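Local coordinates for protein TetR family Transcriptional regulator (Streptococcus agalactiae 2603V/R, PDB 3KKC) that probably binds DNA as a transcriptional regulator of the TetR family, with a predicted helix-turn-helix near its N-terminus and a helical C-terminal region, at residues A[15-20]-A[36-41]; A[23-28]-A[99-104]; A[62-67]-A[106-111]. One frame throughout, in Å; residues are numbered along the deposited sequence.

Interaction 1: A[15-20]-A[36-41]; sequences VAIYNA and QDVIGL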
ATOM      1  N   VAL A  15      32.587   5.371  -5.871  1.00 82.51           N
ATOM      2  CA  VAL A  15      31.769   4.526  -6.733  1.00 76.21           C
ATOM      3  C   VAL A  15      31.657   3.086  -6.223  1.00 76.82           C
ATOM      4  O   VAL A  15      30.603   2.481  -6.344  1.00 82.17           O
ATOM      5  CB  VAL A  15      32.296   4.540  -8.181  1.00 69.45           C
ATOM      6  CG1 VAL A  15      31.797   3.308  -8.966  1.00 62.63           C
ATOM      7  CG2 VAL A  15      31.930   5.862  -8.854  1.00 64.94           C
ATOM      8  N   ALA A  16      32.720   2.535  -5.643  1.00 75.33           N
ATOM      9  CA  ALA A  16      32.648   1.151  -5.153  1.00 80.05           C
ATOM     10  C   ALA A  16      31.566   0.991  -4.092  1.00 91.61           C
ATOM     11  O   ALA A  16      30.808   0.017  -4.102  1.00 96.09           O
ATOM     12  CB  ALA A  16      33.976   0.675  -4.617  1.00 65.65           C
ATOM     13  N   ILE A  17      31.514   1.952  -3.177  1.00 91.71           N
ATOM     14  CA  ILE A  17      30.495   1.988  -2.138  1.00 93.04           C
ATOM     15  C   ILE A  17      29.107   2.133  -2.775  1.00 96.43           C
ATOM     16  O   ILE A  17      28.206   1.319  -2.539  1.00 96.48           O
ATOM     17  CB  ILE A  17      30.761   3.165  -1.178  1.00 88.19           C
ATOM     18  CG1 ILE A  17      32.181   3.053  -0.604  1.00 81.87           C
ATOM     19  CG2 ILE A  17      29.672   3.258  -0.093  1.00 86.33           C
ATOM     20  CD1 ILE A  17      32.675   4.336   0.011  1.00 82.78           C
ATOM     21  N   TYR A  18      28.952   3.170  -3.595  1.00 94.11           N
ATOM     22  CA  TYR A  18      27.722   3.392  -4.333  1.00 89.54           C
ATOM     23  C   TYR A  18      27.248   2.069  -4.922  1.00 91.31           C
ATOM     24  O   TYR A  18      26.161   1.608  -4.603  1.00 93.39           O
ATOM     25  CB  TYR A  18      27.963   4.418  -5.435  1.00 88.25           C
ATOM     26  CG  TYR A  18      26.718   4.995  -6.086  1.00 91.82           C
ATOM     27  CD1 TYR A  18      26.152   6.179  -5.610  1.00 93.68           C
ATOM     28  CD2 TYR A  18      26.127   4.378  -7.189  1.00 92.21           C
ATOM     29  CE1 TYR A  18      25.035   6.725  -6.186  1.00 93.82           C
ATOM     30  CE2 TYR A  18      24.991   4.923  -7.782  1.00 96.51           C
ATOM     31  CZ  TYR A  18      24.447   6.101  -7.269  1.00 97.83           C
ATOM     32  OH  TYR A  18      23.322   6.671  -7.840  1.00 99.88           O
ATOM     33  N   ASN A  19      28.073   1.443  -5.759  1.00 91.11           N
ATOM     34  CA  ASN A  19      27.657   0.214  -6.447  1.00 90.02           C
ATOM     35  C   ASN A  19      27.340  -0.920  -5.460  1.00 87.03           C
ATOM     36  O   ASN A  19      26.407  -1.700  -5.680  1.00 89.52           O
ATOM     37  CB  ASN A  19      28.669  -0.236  -7.536  1.00 64.39           C
ATOM     38  CG  ASN A  19      28.705   0.702  -8.775  1.00 75.71           C
ATOM     39  OD1 ASN A  19      27.762   1.467  -9.062  1.00 74.30           O
ATOM     40  ND2 ASN A  19      29.807   0.628  -9.514  1.00 74.38           N
ATOM     41  N   ALA A  20      28.093  -0.993  -4.367  1.00 83.07           N
ATOM     42  CA  ALA A  20      27.839  -1.990  -3.313  1.00 78.13           C
ATOM     43  C   ALA A  20      26.454  -1.826  -2.690  1.00 79.95           C
ATOM     44  O   ALA A  20      25.728  -2.796  -2.462  1.00 83.50           O
ATOM     45  CB  ALA A  20      28.906  -1.919  -2.240  1.00 67.02           C
ATOM     46  N   GLN A  36      28.239  -2.245   7.671  1.00111.11           N
ATOM     47  CA  GLN A  36      29.239  -3.299   7.561  1.00117.91           C
ATOM     48  C   GLN A  36      28.992  -4.182   6.346  1.00114.79           C
ATOM     49  O   GLN A  36      29.942  -4.708   5.753  1.00114.68           O
ATOM     50  CB  GLN A  36      29.317  -4.144   8.835  1.00128.70           C
ATOM     51  CG  GLN A  36      29.746  -3.361  10.078  1.00138.13           C
ATOM     52  CD  GLN A  36      31.083  -2.660   9.902  1.00138.02           C
ATOM     53  OE1 GLN A  36      31.421  -1.749  10.665  1.00139.91           O
ATOM     54  NE2 GLN A  36      31.851  -3.081   8.893  1.00133.06           N
ATOM     55  N   ASP A  37      27.725  -4.349   5.982  1.00112.35           N
ATOM     56  CA  ASP A  37      27.390  -5.036   4.741  1.00111.46           C
ATOM     57  C   ASP A  37      28.034  -4.275   3.588  1.00104.47           C
ATOM     58  O   ASP A  37      28.705  -4.859   2.737  1.00 98.98           O
ATOM     59  CB  ASP A  37      25.875  -5.102   4.512  1.00115.34           C
ATOM     60  CG  ASP A  37      25.125  -5.710   5.683  1.00119.83           C
ATOM     61  OD1 ASP A  37      25.755  -5.950   6.732  1.00123.69           O
ATOM     62  OD2 ASP A  37      23.896  -5.929   5.551  1.00118.74           O
ATOM     63  N   VAL A  38      27.831  -2.960   3.593  1.00103.24           N
ATOM     64  CA  VAL A  38      28.259  -2.098   2.510  1.00100.22           C
ATOM     65  C   VAL A  38      29.762  -2.141   2.293  1.00107.67           C
ATOM     66  O   VAL A  38      30.230  -2.099   1.156  1.00102.81           O
ATOM     67  CB  VAL A  38      27.809  -0.659   2.736  1.00 96.35           C
ATOM     68  CG1 VAL A  38      28.385   0.236   1.654  1.00 98.89           C
ATOM     69  CG2 VAL A  38      26.298  -0.595   2.716  1.00 94.15           C
ATOM     70  N   ILE A  39      30.517  -2.236   3.381  1.00115.95           N
ATOM     71  CA  ILE A  39      31.973  -2.369   3.296  1.00116.37           C
ATOM     72  C   ILE A  39      32.387  -3.734   2.753  1.00112.77           C
ATOM     73  O   ILE A  39      33.199  -3.819   1.834  1.00111.46           O
ATOM     74  CB  ILE A  39      32.606  -2.185   4.674  1.00124.61           C
ATOM     75  CG1 ILE A  39      32.244  -0.808   5.237  1.00123.99           C
ATOM     76  CG2 ILE A  39      34.131  -2.443   4.624  1.00125.17           C
ATOM     77  CD1 ILE A  39      32.096  -0.801   6.747  1.00123.98           C
ATOM     78  N   GLY A  40      31.822  -4.789   3.339  1.00114.01           N
ATOM     79  CA  GLY A  40      32.114  -6.166   2.973  1.00114.12           C
ATOM     80  C   GLY A  40      32.110  -6.413   1.480  1.00116.26           C
ATOM     81  O   GLY A  40      32.699  -7.386   0.997  1.00118.04           O
ATOM     82  N   LEU A  41      31.442  -5.530   0.745  1.00112.78           N
ATOM     83  CA  LEU A  41      31.509  -5.556  -0.708  1.00111.15           C
ATOM     84  C   LEU A  41      32.477  -4.508  -1.245  1.00112.33           C
ATOM     85  O   LEU A  41      33.327  -4.818  -2.077  1.00113.66           O
ATOM     86  CB  LEU A  41      30.130  -5.350  -1.331  1.00112.30           C
ATOM     87  CG  LEU A  41      29.168  -6.528  -1.248  1.00113.81           C
ATOM     88  CD1 LEU A  41      27.940  -6.237  -2.113  1.00111.82           C
ATOM     89  CD2 LEU A  41      29.871  -7.806  -1.689  1.00111.06           C
TER

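Interaction 2: A[23-28]-A[99-104]; sequences SLLQEN and ATLLLS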
ATOM      1  N   SER A  23      23.828  -3.129  -5.154  1.00 75.91           N
ATOM      2  CA  SER A  23      23.821  -4.571  -5.312  1.00 80.59           C
ATOM      3  C   SER A  23      23.170  -5.210  -4.108  1.00 91.38           C
ATOM      4  O   SER A  23      22.542  -6.255  -4.223  1.00100.06           O
ATOM      5  CB  SER A  23      25.267  -5.093  -5.506  1.00 86.01           C
ATOM      6  OG  SER A  23      25.496  -6.371  -4.908  1.00 88.78           O
ATOM      7  N   LEU A  24      23.330  -4.575  -2.949  1.00 93.47           N
ATOM      8  CA  LEU A  24      22.781  -5.089  -1.698  1.00 95.14           C
ATOM      9  C   LEU A  24      21.300  -4.766  -1.574  1.00 98.01           C
ATOM     10  O   LEU A  24      20.570  -5.391  -0.797  1.00106.14           O
ATOM     11  CB  LEU A  24      23.521  -4.488  -0.503  1.00 93.23           C
ATOM     12  CG  LEU A  24      24.845  -5.137  -0.121  1.00 90.03           C
ATOM     13  CD1 LEU A  24      25.635  -4.231   0.825  1.00 89.34           C
ATOM     14  CD2 LEU A  24      24.589  -6.522   0.475  1.00 88.34           C
ATOM     15  N   LEU A  25      20.872  -3.759  -2.321  1.00 88.38           N
ATOM     16  CA  LEU A  25      19.489  -3.340  -2.338  1.00 83.19           C
ATOM     17  C   LEU A  25      18.708  -4.194  -3.332  1.00 88.71           C
ATOM     18  O   LEU A  25      17.525  -3.974  -3.551  1.00 93.96           O
ATOM     19  CB  LEU A  25      19.418  -1.879  -2.745  1.00 81.13           C
ATOM     20  CG  LEU A  25      18.990  -0.777  -1.789  1.00 87.07           C
ATOM     21  CD1 LEU A  25      19.295  -1.124  -0.348  1.00 92.85           C
ATOM     22  CD2 LEU A  25      19.676   0.514  -2.212  1.00 84.51           C
ATOM     23  N   GLN A  26      19.382  -5.159  -3.944  1.00 97.15           N
ATOM     24  CA  GLN A  26      18.721  -6.082  -4.860  1.00104.72           C
ATOM     25  C   GLN A  26      18.213  -7.276  -4.057  1.00108.20           C
ATOM     26  O   GLN A  26      17.223  -7.910  -4.421  1.00104.28           O
ATOM     27  CB  GLN A  26      19.681  -6.527  -5.982  1.00106.07           C
ATOM     28  CG  GLN A  26      19.067  -6.454  -7.393  1.00107.27           C
ATOM     29  CD  GLN A  26      20.103  -6.376  -8.512  1.00103.36           C
ATOM     30  OE1 GLN A  26      21.174  -6.984  -8.426  1.00103.63           O
ATOM     31  NE2 GLN A  26      19.779  -5.627  -9.570  1.00 97.83           N
ATOM     32  N   GLU A  27      18.891  -7.551  -2.944  1.00112.16           N
ATOM     33  CA  GLU A  27      18.585  -8.692  -2.091  1.00115.18           C
ATOM     34  C   GLU A  27      17.948  -8.307  -0.761  1.00112.74           C
ATOM     35  O   GLU A  27      17.368  -9.159  -0.099  1.00116.32           O
ATOM     36  CB  GLU A  27      19.864  -9.465  -1.773  1.00127.39           C
ATOM     37  CG  GLU A  27      20.827  -9.622  -2.933  1.00135.88           C
ATOM     38  CD  GLU A  27      20.367 -10.670  -3.924  1.00142.25           C
ATOM     39  OE1 GLU A  27      19.148 -10.736  -4.205  1.00142.20           O
ATOM     40  OE2 GLU A  27      21.231 -11.425  -4.423  1.00144.15           O
ATOM     41  N   ASN A  28      18.077  -7.048  -0.347  1.00107.95           N
ATOM     42  CA  ASN A  28      17.634  -6.658   0.991  1.00109.86           C
ATOM     43  C   ASN A  28      16.832  -5.360   1.068  1.00107.70           C
ATOM     44  O   ASN A  28      16.939  -4.497   0.194  1.00107.85           O
ATOM     45  CB  ASN A  28      18.823  -6.559   1.954  1.00114.27           C
ATOM     46  CG  ASN A  28      19.810  -7.700   1.794  1.00117.05           C
ATOM     47  OD1 ASN A  28      19.855  -8.619   2.612  1.00121.73           O
ATOM     48  ND2 ASN A  28      20.619  -7.636   0.743  1.00114.95           N
ATOM     49  N   ALA A  99      13.257  -1.313  -8.816  1.00 71.89           N
ATOM     50  CA  ALA A  99      12.123  -2.202  -8.605  1.00 65.31           C
ATOM     51  C   ALA A  99      12.109  -2.707  -7.175  1.00 76.31           C
ATOM     52  O   ALA A  99      11.084  -2.706  -6.500  1.00 83.32           O
ATOM     53  CB  ALA A  99      12.211  -3.383  -9.540  1.00 56.20           C
ATOM     54  N   THR A 100      13.258  -3.169  -6.724  1.00 79.09           N
ATOM     55  CA  THR A 100      13.347  -3.754  -5.412  1.00 77.52           C
ATOM     56  C   THR A 100      13.137  -2.663  -4.379  1.00 79.16           C
ATOM     57  O   THR A 100      12.679  -2.921  -3.276  1.00 79.65           O
ATOM     58  CB  THR A 100      14.702  -4.440  -5.234  1.00 75.52           C
ATOM     59  OG1 THR A 100      14.908  -5.321  -6.344  1.00 70.66           O
ATOM     60  CG2 THR A 100      14.757  -5.250  -3.902  1.00 68.51           C
ATOM     61  N   LEU A 101      13.464  -1.431  -4.744  1.00 82.75           N
ATOM     62  CA  LEU A 101      13.318  -0.325  -3.811  1.00 83.78           C
ATOM     63  C   LEU A 101      11.833  -0.084  -3.559  1.00 78.94           C
ATOM     64  O   LEU A 101      11.420   0.140  -2.426  1.00 75.78           O
ATOM     65  CB  LEU A 101      13.996   0.931  -4.366  1.00 87.00           C
ATOM     66  CG  LEU A 101      14.831   1.768  -3.395  1.00 88.81           C
ATOM     67  CD1 LEU A 101      15.315   0.948  -2.208  1.00 86.33           C
ATOM     68  CD2 LEU A 101      16.004   2.389  -4.129  1.00 90.52           C
ATOM     69  N   LEU A 102      11.043  -0.173  -4.629  1.00 77.98           N
ATOM     70  CA  LEU A 102       9.603   0.070  -4.599  1.00 75.12           C
ATOM     71  C   LEU A 102       8.828  -1.072  -3.961  1.00 77.51           C
ATOM     72  O   LEU A 102       7.863  -0.848  -3.229  1.00 76.64           O
ATOM     73  CB  LEU A 102       9.075   0.268  -6.018  1.00 69.82           C
ATOM     74  CG  LEU A 102       7.568   0.530  -6.091  1.00 65.81           C
ATOM     75  CD1 LEU A 102       7.258   1.940  -5.600  1.00 64.88           C
ATOM     76  CD2 LEU A 102       7.014   0.324  -7.499  1.00 63.69           C
ATOM     77  N   LEU A 103       9.244  -2.294  -4.273  1.00 77.54           N
ATOM     78  CA  LEU A 103       8.604  -3.503  -3.763  1.00 79.15           C
ATOM     79  C   LEU A 103       8.945  -3.761  -2.285  1.00 82.76           C
ATOM     80  O   LEU A 103       8.293  -4.559  -1.606  1.00 83.17           O
ATOM     81  CB  LEU A 103       9.052  -4.705  -4.600  1.00 77.00           C
ATOM     82  CG  LEU A 103       8.156  -5.285  -5.697  1.00 72.26           C
ATOM     83  CD1 LEU A 103       7.363  -4.189  -6.375  1.00 72.13           C
ATOM     84  CD2 LEU A 103       8.997  -6.090  -6.689  1.00 70.19           C
ATOM     85  N   SER A 104       9.991  -3.101  -1.806  1.00 80.05           N
ATOM     86  CA  SER A 104      10.461  -3.297  -0.454  1.00 77.74           C
ATOM     87  C   SER A 104       9.543  -2.527   0.498  1.00 81.32           C
ATOM     88  O   SER A 104       9.581  -2.726   1.724  1.00 83.89           O
ATOM     89  CB  SER A 104      11.891  -2.776  -0.324  1.00 72.81           C
ATOM     90  OG  SER A 104      11.899  -1.355  -0.311  1.00 69.58           O
TER

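Interaction 3: A[62-67]-A[106-111]; sequences ELCEDL and DPYFLL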
ATOM      1  N   GLU A  62      21.010  10.440  -1.970  1.00 78.01           N
ATOM      2  CA  GLU A  62      21.782  10.489  -3.213  1.00 80.61           C
ATOM      3  C   GLU A  62      21.252   9.536  -4.295  1.00 79.93           C
ATOM      4  O   GLU A  62      20.886   9.981  -5.382  1.00 78.11           O
ATOM      5  CB  GLU A  62      23.250  10.174  -2.949  1.00 88.70           C
ATOM      6  CG  GLU A  62      23.998  11.270  -2.229  1.00100.06           C
ATOM      7  CD  GLU A  62      25.480  11.221  -2.513  1.00114.59           C
ATOM      8  OE1 GLU A  62      25.890  10.388  -3.360  1.00120.49           O
ATOM      9  OE2 GLU A  62      26.228  12.016  -1.899  1.00117.88           O
ATOM     10  N   LEU A  63      21.212   8.235  -3.997  1.00 78.02           N
ATOM     11  CA  LEU A  63      20.672   7.250  -4.934  1.00 76.27           C
ATOM     12  C   LEU A  63      19.348   7.731  -5.552  1.00 76.38           C
ATOM     13  O   LEU A  63      19.332   8.129  -6.707  1.00 88.23           O
ATOM     14  CB  LEU A  63      20.543   5.862  -4.297  1.00 58.69           C
ATOM     15  CG  LEU A  63      19.909   4.775  -5.177  1.00 65.41           C
ATOM     16  CD1 LEU A  63      20.654   4.675  -6.473  1.00 65.73           C
ATOM     17  CD2 LEU A  63      19.883   3.409  -4.492  1.00 67.93           C
ATOM     18  N   CYS A  64      18.254   7.690  -4.802  1.00 70.41           N
ATOM     19  CA  CYS A  64      16.992   8.334  -5.206  1.00 66.81           C
ATOM     20  C   CYS A  64      17.179   9.622  -5.994  1.00 65.21           C
ATOM     21  O   CYS A  64      16.600   9.802  -7.075  1.00 67.68           O
ATOM     22  CB  CYS A  64      16.136   8.664  -3.970  1.00 66.33           C
ATOM     23  SG  CYS A  64      15.531   7.217  -3.119  1.00 81.36           S
ATOM     24  N   GLU A  65      17.966  10.536  -5.444  1.00 64.58           N
ATOM     25  CA  GLU A  65      18.205  11.796  -6.120  1.00 72.67           C
ATOM     26  C   GLU A  65      18.596  11.526  -7.584  1.00 74.43           C
ATOM     27  O   GLU A  65      17.951  12.040  -8.500  1.00 68.98           O
ATOM     28  CB  GLU A  65      19.270  12.600  -5.376  1.00 80.08           C
ATOM     29  CG  GLU A  65      19.711  13.841  -6.099  1.00 87.33           C
ATOM     30  CD  GLU A  65      20.189  14.922  -5.164  1.00 98.79           C
ATOM     31  OE1 GLU A  65      20.598  14.615  -4.011  1.00 99.10           O
ATOM     32  OE2 GLU A  65      20.147  16.094  -5.595  1.00105.24           O
ATOM     33  N   ASP A  66      19.633  10.694  -7.763  1.00 78.17           N
ATOM     34  CA  ASP A  66      20.115  10.183  -9.060  1.00 80.16           C
ATOM     35  C   ASP A  66      19.052   9.431  -9.855  1.00 76.68           C
ATOM     36  O   ASP A  66      18.827   9.728 -11.013  1.00 76.29           O
ATOM     37  CB  ASP A  66      21.284   9.201  -8.867  1.00 82.75           C
ATOM     38  CG  ASP A  66      22.586   9.884  -8.515  1.00 88.58           C
ATOM     39  OD1 ASP A  66      22.719  11.105  -8.740  1.00 93.99           O
ATOM     40  OD2 ASP A  66      23.488   9.185  -8.016  1.00 88.74           O
ATOM     41  N   LEU A  67      18.443   8.424  -9.240  1.00 72.13           N
ATOM     42  CA  LEU A  67      17.440   7.609  -9.905  1.00 75.51           C
ATOM     43  C   LEU A  67      16.284   8.453 -10.474  1.00 81.51           C
ATOM     44  O   LEU A  67      15.823   8.226 -11.600  1.00 79.10           O
ATOM     45  CB  LEU A  67      16.910   6.554  -8.940  1.00 74.07           C
ATOM     46  CG  LEU A  67      17.436   5.147  -9.181  1.00 75.02           C
ATOM     47  CD1 LEU A  67      18.662   5.170 -10.091  1.00 74.77           C
ATOM     48  CD2 LEU A  67      17.738   4.462  -7.873  1.00 74.12           C
ATOM     49  N   ASP A 106       9.917   0.451   1.302  1.00 88.40           N
ATOM     50  CA  ASP A 106      10.626   1.463   2.073  1.00 90.50           C
ATOM     51  C   ASP A 106       9.845   2.761   2.015  1.00 94.91           C
ATOM     52  O   ASP A 106       9.707   3.355   0.949  1.00 95.72           O
ATOM     53  CB  ASP A 106      12.031   1.705   1.561  1.00 90.17           C
ATOM     54  CG  ASP A 106      12.740   2.799   2.341  1.00 95.56           C
ATOM     55  OD1 ASP A 106      13.362   2.491   3.380  1.00 98.63           O
ATOM     56  OD2 ASP A 106      12.659   3.974   1.932  1.00 96.53           O
ATOM     57  N   PRO A 107       9.319   3.202   3.167  1.00 98.20           N
ATOM     58  CA  PRO A 107       8.425   4.369   3.222  1.00 93.85           C
ATOM     59  C   PRO A 107       9.026   5.619   2.541  1.00 89.23           C
ATOM     60  O   PRO A 107       8.288   6.370   1.870  1.00 86.73           O
ATOM     61  CB  PRO A 107       8.230   4.590   4.735  1.00 84.68           C
ATOM     62  CG  PRO A 107       9.414   3.905   5.369  1.00 88.75           C
ATOM     63  CD  PRO A 107       9.647   2.698   4.511  1.00 94.56           C
ATOM     64  N   TYR A 108      10.336   5.825   2.714  1.00 78.81           N
ATOM     65  CA  TYR A 108      11.036   6.974   2.134  1.00 80.39           C
ATOM     66  C   TYR A 108      11.116   6.926   0.598  1.00 86.32           C
ATOM     67  O   TYR A 108      10.921   7.944  -0.073  1.00 89.94           O
ATOM     68  CB  TYR A 108      12.453   7.109   2.708  1.00 78.27           C
ATOM     69  CG  TYR A 108      13.284   8.181   2.025  1.00 71.69           C
ATOM     70  CD1 TYR A 108      13.377   9.453   2.566  1.00 66.77           C
ATOM     71  CD2 TYR A 108      13.956   7.919   0.824  1.00 63.68           C
ATOM     72  CE1 TYR A 108      14.104  10.432   1.945  1.00 72.94           C
ATOM     73  CE2 TYR A 108      14.702   8.892   0.195  1.00 59.57           C
ATOM     74  CZ  TYR A 108      14.775  10.155   0.749  1.00 71.07           C
ATOM     75  OH  TYR A 108      15.534  11.151   0.142  1.00 73.57           O
ATOM     76  N   PHE A 109      11.427   5.760   0.038  1.00 82.84           N
ATOM     77  CA  PHE A 109      11.447   5.661  -1.407  1.00 79.58           C
ATOM     78  C   PHE A 109      10.042   5.836  -1.977  1.00 83.12           C
ATOM     79  O   PHE A 109       9.868   6.499  -2.997  1.00 83.15           O
ATOM     80  CB  PHE A 109      12.046   4.353  -1.909  1.00 73.31           C
ATOM     81  CG  PHE A 109      11.929   4.204  -3.382  1.00 71.21           C
ATOM     82  CD1 PHE A 109      12.949   4.649  -4.221  1.00 70.87           C
ATOM     83  CD2 PHE A 109      10.766   3.699  -3.947  1.00 70.13           C
ATOM     84  CE1 PHE A 109      12.833   4.557  -5.591  1.00 68.08           C
ATOM     85  CE2 PHE A 109      10.643   3.602  -5.329  1.00 73.32           C
ATOM     86  CZ  PHE A 109      11.693   4.031  -6.153  1.00 70.95           C
ATOM     87  N   LEU A 110       9.042   5.251  -1.323  1.00 85.37           N
ATOM     88  CA  LEU A 110       7.669   5.346  -1.822  1.00 87.61           C
ATOM     89  C   LEU A 110       7.153   6.785  -1.760  1.00 84.75           C
ATOM     90  O   LEU A 110       6.216   7.159  -2.463  1.00 85.73           O
ATOM     91  CB  LEU A 110       6.732   4.419  -1.040  1.00 92.11           C
ATOM     92  CG  LEU A 110       5.506   3.897  -1.792  1.00 97.47           C
ATOM     93  CD1 LEU A 110       5.898   2.675  -2.600  1.00 99.94           C
ATOM     94  CD2 LEU A 110       4.376   3.552  -0.838  1.00 97.47           C
ATOM     95  N   LEU A 111       7.770   7.588  -0.906  1.00 79.99           N
ATOM     96  CA  LEU A 111       7.319   8.948  -0.689  1.00 77.74           C
ATOM     97  C   LEU A 111       7.870   9.839  -1.777  1.00 77.28           C
ATOM     98  O   LEU A 111       7.127  10.489  -2.499  1.00 81.94           O
ATOM     99  CB  LEU A 111       7.755   9.449   0.697  1.00 84.36           C
ATOM    100  CG  LEU A 111       6.662  10.130   1.530  1.00 91.24           C
ATOM    101  CD1 LEU A 111       7.171  10.566   2.919  1.00 93.97           C
ATOM    102  CD2 LEU A 111       6.048  11.314   0.788  1.00 89.52           C
TER

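Interaction 1: A[15-20]-A[36-41]
Within the DNA-binding domain of the TetR fold, Ile17 and Ala20 of helix 4-24 pack against Val38 and Leu41 of helix 35-42, the first helix of the predicted helix-turn-helix motif. The two short segments run at 118° to each other, with their axes 8.7 Å apart at the closest point. Ile17 reaches the patch through its short branch: CG2 lies anti to the backbone N (chi1 -56° for CG1), and Ile17 CG2 touches Val38 CG1 at 3.7 Å. The two branched side chains cross at about a right angle, methyl against methyl. Val38 presents that same CG1 because its chi1 of 175° turns the methyl anti to its own backbone N; Ala20 CB is farther from Val38 CG1, at 4.5 Å. The methyl of Ala20 points at the other helix and meets backbone as well as side chain, Ala20 CB lying 3.6 Å from Val38 O and 3.8 Å from Leu41 CB. Here the backbones come nearest, Ala20 CA standing 5.7 Å from Leu41 CA, a closeness that the small alanine side chain permits. Leu41, which is exposed, ends the patch, and its side chain also touches Ser23 and Leu24. Ile17 also touches Val44, Phe49, Tyr53 and Leu59, which joins the patch to the rest of the helix-turn-helix and to helix 57-71. The side chains that meet are all apolar; the one polar atom among the close contacts is Val38 O, against the Ala20 methyl. Between these segments, packing and burial of methyl groups make the contact.

Interaction 2: A[23-28]-A[99-104]
Thr100 meets residues 25 and 26, just beyond helix 4-24, mainly through CB and CG2, its CB pointing toward the 23-28 segment. Thr100 CB itself lies 3.3 Å from Leu25 O. At the first branch, CG2 is anti to the backbone N and faces two successive carbonyls, Thr100 CG2 being 3.1 Å from Leu25 O and 3.7 Å from Gln26 O. The other branch, OG1, sits beside the backbone N (chi1 -52°) and is hydrogen-bonded to Asn94 ND2; the aliphatic part of Gln26 passes it, with Gln26 CG 4.4 Å from Thr100 OG1. The threonine thus turns its methyl to the carbonyls and its hydroxyl to a loop residue. This is a junction between the DNA-binding region and the C-terminal region of the TetR fold, made where helix 4-24 gives way to a turn and the short helix 98-103 packs beside it. Deeper in, Leu25 CG and Leu101 CD1 touch at 4.1 Å, both residues buried. On the 23-28 side the turn is held by Asn28, whose ND2 donates to Leu24 O at 2.7 Å in a nearly straight bond (170°) lying in the carbonyl plane, while Asn28 OD1 accepts from Lys32 NZ.

Interaction 3: A[62-67]-A[106-111]
Cys64 sends its sulfur between two aromatic side chains of the facing helix, and both rings receive it at the edge. Cys64 SG lies 3.8 Å from Tyr108 CE2, close to the plane of that ring, its direction from the centroid being 84° off the ring normal. Phe109 is met in a similar way: Cys64 SG is 3.8 Å from Phe109 CD1 and 75° off the normal. The planes of the Tyr108 and Phe109 rings are themselves inclined at roughly 54°. These are Cys sulfur-aromatic contacts of the edge type, in which the sulfur faces ring C-H groups rather than the pi cloud. Both rings extend with CG anti to the backbone N, bringing their ends closer to helix 57-71 than their CB atoms would suggest. The start of helix 107-129 that carries them is N-capped by Asp106, whose OD2 accepts from Phe109 N at 2.9 Å through its anti lone pair. The cap therefore binds the backbone of one of the two aromatic residues. Phe109 also meets the Phe68 ring and packs on Leu101 and Leu102 of helix 98-103, while Tyr108 lies on Leu60 and Lys61, placing the contact where helices 57-71, 98-103 and 107-129 come together.

In the fold
Interactions 1 and 2, with centres 15 Å apart, both use the C-terminal half of helix 4-24, the second at its end and the turn that follows. Leu24 and Ser23 join them by packing on Leu41. Interaction 3 follows interaction 1 in series along the chain, 18 Å away, and a probable hydrogen bond between Tyr18 OH and Asp66 OD2 joins their helices. Interaction 2 crosses both others along the chain. Interactions 2 and 3 are 11 Å apart; their second segments lie on the consecutive helices 98-103 and 107-129, and Leu25 packs on Leu63. Together the three contacts connect the predicted helix-turn-helix region with the C-terminal helices.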